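Protein translation elongation factor 1A (Methanosarcina mazei, PDB 3WND) probably acts as a SelB/EF-Tu-like translation elongation factor that, in its GTP-bound form, binds cysteinyl-tRNA(Cys). Local coordinates at residues Lys75-Ala80 against Gln361-Tyr366; Thr79-Ser84 against Ile105-Leu110; Leu89-Gln94 against Ala98-Cys103; Ile117-Ser122 against Asp131-Lys136. All blocks are in the same frame, centred on the assembly; numbering follows the deposited sequence.

How the contacts relate
Three of the four contacts lie within the mixed-sheet nucleotide-binding domain; contact 1 alone ties it to the C-terminal beta domain. Contacts 1 and 2 have centres about 7 Å apart, share Thr79 and Ala80 of helix 74-83, and meet where Phe363 also packs on Ala106. Contact 3, its centre about 15 Å from each of theirs, uses the start of helix 98-109, whose later turns serve contact 2; its Glu102 forms a salt bridge with Arg362. Contact 4 follows later in the chain, its centre about 10 Å from that of contact 3, their strands 86-91 and 115-119 being parallel neighbours. The series thus runs from the domain interface across the helices to the sheet near the GDP-site residues.

Contact 1 of 4, residues Lys75-Ala80 against Gln361-Tyr366; sequences KSLITA and QRFAAY
Helix 75-80 and the start of strand 363-366 stand well apart, their nearest alpha carbons, those of Ile78 and Phe363, lying 10.8 Å from each other. Phe363 bridges that distance with the far end of its ring. Ile78 brings up CD1 from the opposite direction, 3.6 Å from CZ of Phe363 and equally near its CE1, while CG1 of Ile78 follows behind. Leu77 sends CD2 at a slant to the CE2 and CZ corner of Phe363, 4.1 Å from CZ. With CG of Phe363 anti to its carbonyl carbon (chi1 -70°), the ring projects from the strand to both aliphatic chains. Behind the ring, the backbone of Phe363 is gripped by the side-chain amide of Gln361: Phe363 N donates to Gln361 OE1 at 2.9 Å, from above the carbonyl plane, and Gln361 NE2 donates in plane to a lone pair of Phe363 O. An alanine in place of Phe363 would remove the ring and is likely to leave Ile78 CD1 and Leu77 CD2 without their partner across the gap. Ala106 and Leu109 of helix 98-109 also touch this phenylalanine, so that its ring packs against two helices at the interface of the nucleotide-binding domain and the C-terminal beta domain.

Contact 2 of 4, residues Thr79-Ser84 against Ile105-Leu110; sequences TALNIS and IALDLL
Leu81 of helix 74-83 reaches across to Leu107 and Leu110 of the segment 105-110. Its CB already lies 4.1 Å from CD1 of Leu110, and from there a chi1 of -68° swings CG to the side of the backbone N and carries both methyls to the other segment. CD1 of Leu81 touches both leucines, 3.7 Å from CD1 of Leu110 and 3.8 Å from CD2 of Leu107. The other branch, CD2, touches Leu107 alone of the two, again through its CD2. The side chains of Leu81 and Leu107 lie nearly perpendicular, whereas Leu110 runs aslant over Leu81. Leu110 divides its own branches: CD1 goes to Leu81, and CD2 lies 3.9 Å from OD1 of Asn82, a methyl resting beside the amide oxygen. The other end of that amide is held elsewhere, ND2 of Asn82 donating to the carbonyl of Gly307. Below the leucines lies the central sheet, with Leu81 on Ala25 and Leu107 on Ile27 of strand 21-28. Two neighbouring helices thus share a leucine seam on one face of the parallel part of the sheet, as in the alpha/beta nucleotide-binding domain of translational GTPases.

Contact 3 of 4, residues Leu89-Gln94 against Ala98-Cys103; sequences LCIPPQ and AHTGEC
A water bridges strand and helix, donating both its hydrogens: to Thr100 OG1 at 2.7 Å and to Cys90 O at 2.8 Å. It links strand 89-91 to helix 98-103, the first two elements of the beta-alpha-beta unit formed by strand 86-91, helix 98-109 and strand 115-119. The hydroxyl of Thr100 is also hydrogen-bonded to the carbonyl of Gly95, in the loop leading into the helix, so this buried polar atom joins the water, the loop and the first turn of the helix. Rotation of Thr100 sorts its two branches: a chi1 of -71° puts the hydroxyl at the water and turns the methyl, on the far side from the backbone N, to Ile91. There CG2 of Thr100 meets CD1 of Ile91 at 3.9 Å, with CG1 of Ile91 slightly farther off; the two side chains stand roughly square to each other.

One helical turn later, Cys103 faces Leu89, which precedes Ile91 by two residues on the strand. These two pairs match the closest backbone approaches, 7.0 Å between the alpha carbons of Ile91 and Thr100 and 7.9 Å between those of Leu89 and Cys103. Around the contact, Ile27 of strand 21-28 backs Leu89, while Ile117 and Leu119 of the neighbouring strand 115-119 also touch Ile91. Ser32, a GDP-site residue, has its side chain about 6 Å from that of Ile91. Leu89 uses just one branch here, its CD1 resting 3.8 Å from CB of Cys103.

Contact 4 of 4, residues Ile117-Ser122 against Asp131-Lys136; sequences IALTRS and DELKAK
Strand 117-119 runs beside helix 131-136, the closest alpha carbons, those of Leu119 and Lys134, being 8.5 Å apart. Leu119 carries the strand's share of the contact, pointing at the helix and parting its two methyls between neighbouring helical residues. Of the 137 Å² buried between the two segments it accounts for 75 Å², the rest falling to Leu133 and Lys134 in nearly equal shares. CD2 of Leu119 meets CD2 of Leu133 tip to tip, 3.9 Å apart. The two leucines reach this meeting by different routes: chi1 of -67° keeps CG of Leu119 beside its backbone N, whereas in Leu133 a chi1 of 179° throws CG to the far side of that atom.

The other methyl, CD1 of Leu119, lies against the aliphatic part of Lys134, 3.5 Å from CG and 3.9 Å from CE. Lys134 is extended beyond CG, and its chain passes the leucine obliquely, so that methylene groups, not the ammonium, cover the edge of the apolar patch. This is strand-to-helix packing within the beta-alpha-beta unit of strand 115-119, helix 127-140 and strand 150-153, at one side of the mixed sheet of the nucleotide-binding domain. Cys151 of strand 150-153 touches both Leu119 and Lys134, and Ile130 and Leu137 of the same helix enclose the leucine further.

Just beyond Leu119 the chain leaves the sheet toward the GDP-site residue Asp123, whose side chain is about 11 Å from that of Leu119.

Contact 1 of 4, residues Lys75-Ala80 against Gln361-Tyr366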
loop_
_atom_site.group_PDB
_atom_site.type_symbol
_atom_site.label_atom_id
_atom_site.label_comp_id
_atom_site.label_asym_id
_atom_site.label_seq_id
_atom_site.Cartn_x
_atom_site.Cartn_y
_atom_site.Cartn_z
ATOM N N LYS A 75 7.756 6.808 -1.723
ATOM C CA LYS A 75 6.334 7.030 -2.054
ATOM C C LYS A 75 5.788 5.923 -2.977
ATOM O O LYS A 75 4.632 5.473 -2.823
ATOM C CB LYS A 75 6.212 8.455 -2.681
ATOM C CG LYS A 75 4.917 8.749 -3.453
ATOM C CD LYS A 75 4.950 10.151 -4.064
ATOM C CE LYS A 75 3.575 10.514 -4.726
ATOM N NZ LYS A 75 3.389 11.967 -5.093
ATOM N N SER A 76 6.625 5.449 -3.937
ATOM C CA SER A 76 6.128 4.412 -4.841
ATOM C C SER A 76 5.770 3.169 -4.020
ATOM O O SER A 76 4.675 2.578 -4.188
ATOM C CB SER A 76 7.211 4.111 -5.891
ATOM O OG SER A 76 6.801 2.972 -6.767
ATOM N N LEU A 77 6.690 2.759 -3.152
ATOM C CA LEU A 77 6.439 1.572 -2.336
ATOM C C LEU A 77 5.247 1.752 -1.385
ATOM O O LEU A 77 4.395 0.882 -1.248
ATOM C CB LEU A 77 7.696 1.261 -1.505
ATOM C CG LEU A 77 7.613 0.065 -0.525
ATOM C CD1 LEU A 77 7.531 -1.241 -1.259
ATOM C CD2 LEU A 77 8.848 0.129 0.383
ATOM N N ILE A 78 5.240 2.877 -0.673
ATOM C CA ILE A 78 4.238 3.051 0.378
ATOM C C ILE A 78 2.872 3.237 -0.253
ATOM O O ILE A 78 1.887 2.787 0.284
ATOM C CB ILE A 78 4.625 4.146 1.371
ATOM C CG1 ILE A 78 6.004 3.835 2.028
ATOM C CG2 ILE A 78 3.430 4.349 2.355
ATOM C CD1 ILE A 78 6.031 2.447 2.690
ATOM N N THR A 79 2.783 3.926 -1.400
ATOM C CA THR A 79 1.470 4.000 -2.113
ATOM C C THR A 79 0.999 2.612 -2.509
ATOM O O THR A 79 -0.170 2.299 -2.265
ATOM C CB THR A 79 1.602 4.916 -3.363
ATOM O OG1 THR A 79 2.013 6.241 -2.977
ATOM C CG2 THR A 79 0.280 4.968 -4.144
ATOM N N ALA A 80 1.878 1.783 -3.127
ATOM C CA ALA A 80 1.461 0.458 -3.530
ATOM C C ALA A 80 0.968 -0.324 -2.323
ATOM O O ALA A 80 -0.041 -0.992 -2.397
ATOM C CB ALA A 80 2.662 -0.274 -4.106
ATOM N N GLN A 361 18.891 2.477 4.979
ATOM C CA GLN A 361 17.598 1.851 5.344
ATOM C C GLN A 361 16.842 3.139 5.848
ATOM O O GLN A 361 17.160 3.681 6.868
ATOM C CB GLN A 361 17.828 0.816 6.448
ATOM C CG GLN A 361 16.611 -0.097 6.733
ATOM C CD GLN A 361 15.411 0.665 7.251
ATOM O OE1 GLN A 361 14.462 0.964 6.458
ATOM N NE2 GLN A 361 15.442 1.020 8.554
ATOM N N ARG A 362 15.808 3.519 5.106
ATOM C CA ARG A 362 15.226 4.848 5.303
ATOM C C ARG A 362 14.050 4.883 6.274
ATOM O O ARG A 362 13.575 5.940 6.607
ATOM C CB ARG A 362 14.804 5.431 3.952
ATOM C CG ARG A 362 16.008 5.647 3.078
ATOM C CD ARG A 362 15.694 5.909 1.607
ATOM N NE ARG A 362 15.394 4.637 0.936
ATOM C CZ ARG A 362 15.130 4.530 -0.360
ATOM N NH1 ARG A 362 15.099 5.618 -1.201
ATOM N NH2 ARG A 362 14.859 3.319 -0.834
ATOM N N PHE A 363 13.497 3.739 6.627
ATOM C CA PHE A 363 12.315 3.730 7.523
ATOM C C PHE A 363 12.732 3.800 8.956
ATOM O O PHE A 363 13.575 3.028 9.423
ATOM C CB PHE A 363 11.431 2.506 7.276
ATOM C CG PHE A 363 10.719 2.586 5.954
ATOM C CD1 PHE A 363 9.612 3.466 5.778
ATOM C CD2 PHE A 363 11.218 1.911 4.836
ATOM C CE1 PHE A 363 9.013 3.568 4.462
ATOM C CE2 PHE A 363 10.644 2.038 3.560
ATOM C CZ PHE A 363 9.504 2.836 3.384
ATOM N N ALA A 364 12.149 4.778 9.644
ATOM C CA ALA A 364 12.549 5.096 10.993
ATOM C C ALA A 364 11.589 4.649 12.078
ATOM O O ALA A 364 12.021 4.344 13.185
ATOM C CB ALA A 364 12.802 6.623 11.101
ATOM N N ALA A 365 10.303 4.696 11.795
ATOM C CA ALA A 365 9.327 4.560 12.878
ATOM C C ALA A 365 7.955 4.431 12.287
ATOM O O ALA A 365 7.733 4.873 11.143
ATOM C CB ALA A 365 9.325 5.782 13.828
ATOM N N TYR A 366 7.056 3.794 13.088
ATOM C CA TYR A 366 5.608 4.023 12.807
ATOM C C TYR A 366 5.014 4.732 13.998
ATOM O O TYR A 366 5.596 4.744 15.105
ATOM C CB TYR A 366 4.857 2.705 12.551
ATOM C CG TYR A 366 4.649 1.774 13.736
ATOM C CD1 TYR A 366 3.578 1.994 14.655
ATOM C CD2 TYR A 366 5.496 0.734 13.974
ATOM C CE1 TYR A 366 3.379 1.119 15.750
ATOM C CE2 TYR A 366 5.296 -0.143 15.050
ATOM C CZ TYR A 366 4.253 0.114 15.947
ATOM O OH TYR A 366 4.044 -0.755 16.968
#

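Contact 2 of 4, residues Thr79-Ser84 against Ile105-Leu110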
loop_
_atom_site.group_PDB
_atom_site.type_symbol
_atom_site.label_atom_id
_atom_site.label_comp_id
_atom_site.label_asym_id
_atom_site.label_seq_id
_atom_site.Cartn_x
_atom_site.Cartn_y
_atom_site.Cartn_z
ATOM N N THR A 79 2.783 3.926 -1.400
ATOM C CA THR A 79 1.470 4.000 -2.113
ATOM C C THR A 79 0.999 2.612 -2.509
ATOM O O THR A 79 -0.170 2.299 -2.265
ATOM C CB THR A 79 1.602 4.916 -3.363
ATOM O OG1 THR A 79 2.013 6.241 -2.977
ATOM C CG2 THR A 79 0.280 4.968 -4.144
ATOM N N ALA A 80 1.878 1.783 -3.127
ATOM C CA ALA A 80 1.461 0.458 -3.530
ATOM C C ALA A 80 0.968 -0.324 -2.323
ATOM O O ALA A 80 -0.041 -0.992 -2.397
ATOM C CB ALA A 80 2.662 -0.274 -4.106
ATOM N N LEU A 81 1.714 -0.194 -1.227
ATOM C CA LEU A 81 1.303 -0.919 -0.026
ATOM C C LEU A 81 -0.021 -0.443 0.567
ATOM O O LEU A 81 -0.810 -1.256 0.994
ATOM C CB LEU A 81 2.381 -0.965 1.056
ATOM C CG LEU A 81 3.617 -1.832 0.639
ATOM C CD1 LEU A 81 4.752 -1.785 1.618
ATOM C CD2 LEU A 81 3.236 -3.344 0.325
ATOM N N ASN A 82 -0.208 0.865 0.701
ATOM C CA ASN A 82 -1.417 1.355 1.341
ATOM C C ASN A 82 -2.655 1.334 0.469
ATOM O O ASN A 82 -3.723 1.692 0.969
ATOM C CB ASN A 82 -1.152 2.820 1.889
ATOM C CG ASN A 82 -0.429 2.809 3.319
ATOM O OD1 ASN A 82 -0.403 1.752 4.000
ATOM N ND2 ASN A 82 0.071 3.999 3.798
ATOM N N ILE A 83 -2.538 0.898 -0.798
ATOM C CA ILE A 83 -3.753 0.594 -1.612
ATOM C C ILE A 83 -3.998 -0.874 -1.779
ATOM O O ILE A 83 -4.988 -1.264 -2.345
ATOM C CB ILE A 83 -3.700 1.329 -3.007
ATOM C CG1 ILE A 83 -2.726 0.699 -3.938
ATOM C CG2 ILE A 83 -3.588 2.845 -2.818
ATOM C CD1 ILE A 83 -2.652 1.508 -5.282
ATOM N N SER A 84 -3.060 -1.684 -1.269
ATOM C CA SER A 84 -3.159 -3.109 -1.444
ATOM C C SER A 84 -3.480 -3.840 -0.164
ATOM O O SER A 84 -3.265 -3.320 0.961
ATOM C CB SER A 84 -1.840 -3.632 -2.043
ATOM O OG SER A 84 -1.609 -3.027 -3.303
ATOM N N ILE A 105 11.622 -4.378 6.575
ATOM C CA ILE A 105 11.420 -3.475 7.677
ATOM C C ILE A 105 10.140 -2.646 7.457
ATOM O O ILE A 105 9.334 -2.478 8.409
ATOM C CB ILE A 105 12.659 -2.587 7.836
ATOM C CG1 ILE A 105 13.746 -3.409 8.550
ATOM C CG2 ILE A 105 12.281 -1.375 8.693
ATOM C CD1 ILE A 105 15.115 -2.799 8.402
ATOM N N ALA A 106 9.936 -2.196 6.235
ATOM C CA ALA A 106 8.710 -1.405 5.949
ATOM C C ALA A 106 7.452 -2.204 6.168
ATOM O O ALA A 106 6.500 -1.709 6.789
ATOM C CB ALA A 106 8.698 -0.854 4.536
ATOM N N LEU A 107 7.423 -3.455 5.633
ATOM C CA LEU A 107 6.218 -4.262 5.806
ATOM C C LEU A 107 5.965 -4.459 7.282
ATOM O O LEU A 107 4.783 -4.462 7.733
ATOM C CB LEU A 107 6.458 -5.616 5.131
ATOM C CG LEU A 107 6.453 -5.576 3.574
ATOM C CD1 LEU A 107 7.031 -6.912 3.006
ATOM C CD2 LEU A 107 5.015 -5.309 3.038
ATOM N N ASP A 108 7.043 -4.685 8.048
ATOM C CA ASP A 108 6.859 -4.989 9.477
ATOM C C ASP A 108 6.432 -3.755 10.267
ATOM O O ASP A 108 5.527 -3.847 11.105
ATOM C CB ASP A 108 8.161 -5.647 10.020
ATOM C CG ASP A 108 8.025 -6.060 11.426
ATOM O OD1 ASP A 108 7.253 -7.000 11.757
ATOM O OD2 ASP A 108 8.829 -5.506 12.194
ATOM N N LEU A 109 6.989 -2.566 9.894
ATOM C CA LEU A 109 6.504 -1.348 10.556
ATOM C C LEU A 109 5.053 -1.040 10.206
ATOM O O LEU A 109 4.349 -0.414 10.978
ATOM C CB LEU A 109 7.357 -0.176 10.105
ATOM C CG LEU A 109 8.760 -0.155 10.655
ATOM C CD1 LEU A 109 9.496 1.043 9.990
ATOM C CD2 LEU A 109 8.835 0.016 12.144
ATOM N N LEU A 110 4.600 -1.441 8.985
ATOM C CA LEU A 110 3.185 -1.274 8.565
ATOM C C LEU A 110 2.241 -2.259 9.228
ATOM O O LEU A 110 1.037 -2.187 9.092
ATOM C CB LEU A 110 3.097 -1.336 7.039
ATOM C CG LEU A 110 3.598 -0.049 6.334
ATOM C CD1 LEU A 110 3.857 -0.282 4.853
ATOM C CD2 LEU A 110 2.480 0.986 6.507
#

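Contact 3 of 4, residues Leu89-Gln94 against Ala98-Cys103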
loop_
_atom_site.group_PDB
_atom_site.type_symbol
_atom_site.label_atom_id
_atom_site.label_comp_id
_atom_site.label_asym_id
_atom_site.label_seq_id
_atom_site.Cartn_x
_atom_site.Cartn_y
_atom_site.Cartn_z
ATOM N N LEU A 89 6.586 -10.010 -2.053
ATOM C CA LEU A 89 7.970 -9.481 -1.945
ATOM C C LEU A 89 8.847 -10.342 -2.816
ATOM O O LEU A 89 8.932 -11.571 -2.567
ATOM C CB LEU A 89 8.424 -9.440 -0.488
ATOM C CG LEU A 89 9.893 -9.179 -0.281
ATOM C CD1 LEU A 89 10.266 -7.752 -0.857
ATOM C CD2 LEU A 89 10.204 -9.302 1.220
ATOM N N CYS A 90 9.404 -9.741 -3.833
ATOM C CA CYS A 90 10.214 -10.523 -4.821
ATOM C C CYS A 90 11.679 -10.484 -4.371
ATOM O O CYS A 90 12.237 -9.452 -4.186
ATOM C CB CYS A 90 10.089 -9.836 -6.188
ATOM S SG CYS A 90 8.451 -9.956 -6.858
ATOM N N ILE A 91 12.234 -11.677 -4.144
ATOM C CA ILE A 91 13.648 -11.771 -3.773
ATOM C C ILE A 91 14.308 -12.693 -4.818
ATOM O O ILE A 91 14.008 -13.905 -4.833
ATOM C CB ILE A 91 13.800 -12.337 -2.342
ATOM C CG1 ILE A 91 12.956 -11.473 -1.345
ATOM C CG2 ILE A 91 15.270 -12.393 -1.983
ATOM C CD1 ILE A 91 12.936 -11.927 0.066
ATOM N N PRO A 92 15.314 -12.181 -5.531
ATOM C CA PRO A 92 16.028 -13.008 -6.519
ATOM C C PRO A 92 17.160 -13.847 -5.837
ATOM O O PRO A 92 17.433 -13.655 -4.656
ATOM C CB PRO A 92 16.620 -11.944 -7.443
ATOM C CG PRO A 92 16.998 -10.791 -6.465
ATOM C CD PRO A 92 15.790 -10.750 -5.531
ATOM N N PRO A 93 17.787 -14.756 -6.596
ATOM C CA PRO A 93 18.798 -15.605 -5.933
ATOM C C PRO A 93 19.912 -14.675 -5.408
ATOM O O PRO A 93 20.274 -13.647 -6.044
ATOM C CB PRO A 93 19.203 -16.611 -7.092
ATOM C CG PRO A 93 17.932 -16.668 -7.916
ATOM C CD PRO A 93 17.500 -15.212 -7.992
ATOM N N GLN A 94 20.415 -15.018 -4.235
ATOM C CA GLN A 94 21.405 -14.239 -3.549
ATOM C C GLN A 94 20.963 -12.803 -3.366
ATOM O O GLN A 94 21.791 -11.872 -3.322
ATOM C CB GLN A 94 22.792 -14.266 -4.294
ATOM C CG GLN A 94 23.408 -15.670 -4.458
ATOM C CD GLN A 94 23.801 -16.291 -3.090
ATOM O OE1 GLN A 94 23.986 -15.558 -2.072
ATOM N NE2 GLN A 94 23.907 -17.642 -3.044
ATOM N N ALA A 98 20.359 -4.652 0.598
ATOM C CA ALA A 98 19.929 -3.541 1.485
ATOM C C ALA A 98 18.460 -3.219 1.251
ATOM O O ALA A 98 17.706 -2.964 2.231
ATOM C CB ALA A 98 20.777 -2.319 1.208
ATOM N N HIS A 99 18.020 -3.315 -0.015
ATOM C CA HIS A 99 16.637 -2.979 -0.280
ATOM C C HIS A 99 15.659 -4.047 0.079
ATOM O O HIS A 99 14.516 -3.769 0.475
ATOM C CB HIS A 99 16.413 -2.402 -1.676
ATOM C CG HIS A 99 17.083 -1.071 -1.830
ATOM N ND1 HIS A 99 17.908 -0.808 -2.813
ATOM C CD2 HIS A 99 17.059 0.088 -0.980
ATOM C CE1 HIS A 99 18.351 0.507 -2.723
ATOM N NE2 HIS A 99 17.888 1.024 -1.555
ATOM N N THR A 100 16.084 -5.307 -0.043
ATOM C CA THR A 100 15.202 -6.389 0.456
ATOM C C THR A 100 15.032 -6.198 1.947
ATOM O O THR A 100 13.922 -6.309 2.482
ATOM C CB THR A 100 15.888 -7.702 0.179
ATOM O OG1 THR A 100 15.861 -7.920 -1.222
ATOM C CG2 THR A 100 15.128 -8.831 0.888
ATOM N N GLY A 101 16.108 -5.850 2.641
ATOM C CA GLY A 101 15.992 -5.588 4.085
ATOM C C GLY A 101 15.053 -4.390 4.388
ATOM O O GLY A 101 14.254 -4.443 5.317
ATOM N N GLU A 102 15.203 -3.317 3.636
ATOM C CA GLU A 102 14.357 -2.109 3.810
ATOM C C GLU A 102 12.892 -2.464 3.587
ATOM O O GLU A 102 11.980 -2.024 4.340
ATOM C CB GLU A 102 14.814 -1.029 2.839
ATOM C CG GLU A 102 14.064 0.294 3.108
ATOM C CD GLU A 102 14.579 1.364 2.178
ATOM O OE1 GLU A 102 14.538 1.174 0.951
ATOM O OE2 GLU A 102 15.103 2.384 2.703
ATOM N N CYS A 103 12.621 -3.253 2.537
ATOM C CA CYS A 103 11.187 -3.700 2.306
ATOM C C CYS A 103 10.626 -4.529 3.460
ATOM O O CYS A 103 9.466 -4.376 3.835
ATOM C CB CYS A 103 11.096 -4.589 1.024
ATOM S SG CYS A 103 11.197 -3.557 -0.468
HETATM O O HOH W 1 13.470 -7.614 -2.483
#

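Contact 4 of 4, residues Ile117-Ser122 against Asp131-Lys136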
loop_
_atom_site.group_PDB
_atom_site.type_symbol
_atom_site.label_atom_id
_atom_site.label_comp_id
_atom_site.label_asym_id
_atom_site.label_seq_id
_atom_site.Cartn_x
_atom_site.Cartn_y
_atom_site.Cartn_z
ATOM N N ILE A 117 6.333 -14.434 -0.212
ATOM C CA ILE A 117 7.652 -14.201 -0.766
ATOM C C ILE A 117 7.786 -14.891 -2.082
ATOM O O ILE A 117 7.672 -16.159 -2.083
ATOM C CB ILE A 117 8.782 -14.553 0.241
ATOM C CG1 ILE A 117 8.647 -13.600 1.471
ATOM C CG2 ILE A 117 10.158 -14.368 -0.390
ATOM C CD1 ILE A 117 9.617 -13.859 2.618
ATOM N N ALA A 118 8.058 -14.174 -3.170
ATOM C CA ALA A 118 8.315 -14.825 -4.452
ATOM C C ALA A 118 9.816 -14.902 -4.650
ATOM O O ALA A 118 10.480 -13.851 -4.710
ATOM C CB ALA A 118 7.676 -14.016 -5.563
ATOM N N LEU A 119 10.351 -16.115 -4.708
ATOM C CA LEU A 119 11.749 -16.325 -4.926
ATOM C C LEU A 119 11.925 -16.439 -6.456
ATOM O O LEU A 119 11.769 -17.466 -7.043
ATOM C CB LEU A 119 12.266 -17.592 -4.212
ATOM C CG LEU A 119 12.256 -17.511 -2.685
ATOM C CD1 LEU A 119 12.842 -18.826 -2.055
ATOM C CD2 LEU A 119 12.919 -16.226 -2.184
ATOM N N THR A 120 12.133 -15.270 -7.062
ATOM C CA THR A 120 12.011 -15.150 -8.513
ATOM C C THR A 120 13.259 -15.734 -9.222
ATOM O O THR A 120 14.293 -16.092 -8.610
ATOM C CB THR A 120 11.899 -13.647 -8.888
ATOM O OG1 THR A 120 12.926 -12.948 -8.207
ATOM C CG2 THR A 120 10.542 -13.084 -8.378
ATOM N N ARG A 121 13.200 -15.746 -10.565
ATOM C CA ARG A 121 14.377 -16.126 -11.376
ATOM C C ARG A 121 14.793 -17.530 -11.056
ATOM O O ARG A 121 16.001 -17.824 -11.088
ATOM C CB ARG A 121 15.529 -15.073 -11.323
ATOM C CG ARG A 121 15.025 -13.693 -11.709
ATOM C CD ARG A 121 16.020 -12.628 -11.458
ATOM N NE ARG A 121 17.126 -12.682 -12.377
ATOM C CZ ARG A 121 18.270 -11.999 -12.180
ATOM N NH1 ARG A 121 18.492 -11.233 -11.047
ATOM N NH2 ARG A 121 19.226 -12.110 -13.105
ATOM N N SER A 122 13.814 -18.402 -10.799
ATOM C CA SER A 122 14.195 -19.789 -10.367
ATOM C C SER A 122 15.053 -20.538 -11.416
ATOM O O SER A 122 15.828 -21.418 -11.060
ATOM C CB SER A 122 12.957 -20.647 -10.035
ATOM O OG SER A 122 12.189 -20.836 -11.246
ATOM N N ASP A 131 16.682 -23.941 -1.486
ATOM C CA ASP A 131 16.405 -24.395 -0.120
ATOM C C ASP A 131 17.244 -23.622 0.917
ATOM O O ASP A 131 16.725 -23.234 1.990
ATOM C CB ASP A 131 16.518 -25.923 0.029
ATOM C CG ASP A 131 15.532 -26.607 -0.863
ATOM O OD1 ASP A 131 14.538 -25.915 -1.251
ATOM O OD2 ASP A 131 15.773 -27.760 -1.263
ATOM N N GLU A 132 18.499 -23.288 0.556
ATOM C CA GLU A 132 19.326 -22.505 1.461
ATOM C C GLU A 132 18.811 -21.089 1.627
ATOM O O GLU A 132 18.837 -20.524 2.750
ATOM C CB GLU A 132 20.804 -22.474 1.050
ATOM C CG GLU A 132 21.513 -23.779 1.372
ATOM C CD GLU A 132 22.985 -23.855 0.872
ATOM O OE1 GLU A 132 23.590 -22.766 0.530
ATOM O OE2 GLU A 132 23.573 -25.014 0.852
ATOM N N LEU A 133 18.320 -20.481 0.559
ATOM C CA LEU A 133 17.750 -19.136 0.677
ATOM C C LEU A 133 16.419 -19.216 1.464
ATOM O O LEU A 133 16.166 -18.318 2.277
ATOM C CB LEU A 133 17.519 -18.536 -0.741
ATOM C CG LEU A 133 16.914 -17.152 -0.879
ATOM C CD1 LEU A 133 17.690 -16.122 -0.082
ATOM C CD2 LEU A 133 16.746 -16.765 -2.359
ATOM N N LYS A 134 15.546 -20.235 1.224
ATOM C CA LYS A 134 14.318 -20.369 2.082
ATOM C C LYS A 134 14.658 -20.472 3.561
ATOM O O LYS A 134 14.023 -19.801 4.375
ATOM C CB LYS A 134 13.454 -21.575 1.719
ATOM C CG LYS A 134 12.814 -21.408 0.357
ATOM C CD LYS A 134 11.927 -22.499 0.002
ATOM C CE LYS A 134 11.113 -22.268 -1.246
ATOM N NZ LYS A 134 10.331 -23.541 -1.547
ATOM N N ALA A 135 15.692 -21.263 3.893
ATOM C CA ALA A 135 16.131 -21.403 5.294
ATOM C C ALA A 135 16.565 -20.075 5.871
ATOM O O ALA A 135 16.252 -19.661 7.039
ATOM C CB ALA A 135 17.312 -22.407 5.415
ATOM N N LYS A 136 17.358 -19.400 5.102
ATOM C CA LYS A 136 17.823 -18.099 5.502
ATOM C C LYS A 136 16.613 -17.211 5.822
ATOM O O LYS A 136 16.560 -16.600 6.919
ATOM C CB LYS A 136 18.703 -17.472 4.450
ATOM C CG LYS A 136 20.124 -18.090 4.353
ATOM C CD LYS A 136 21.047 -17.048 3.727
ATOM C CE LYS A 136 21.961 -17.687 2.689
ATOM N NZ LYS A 136 23.326 -17.979 3.138
#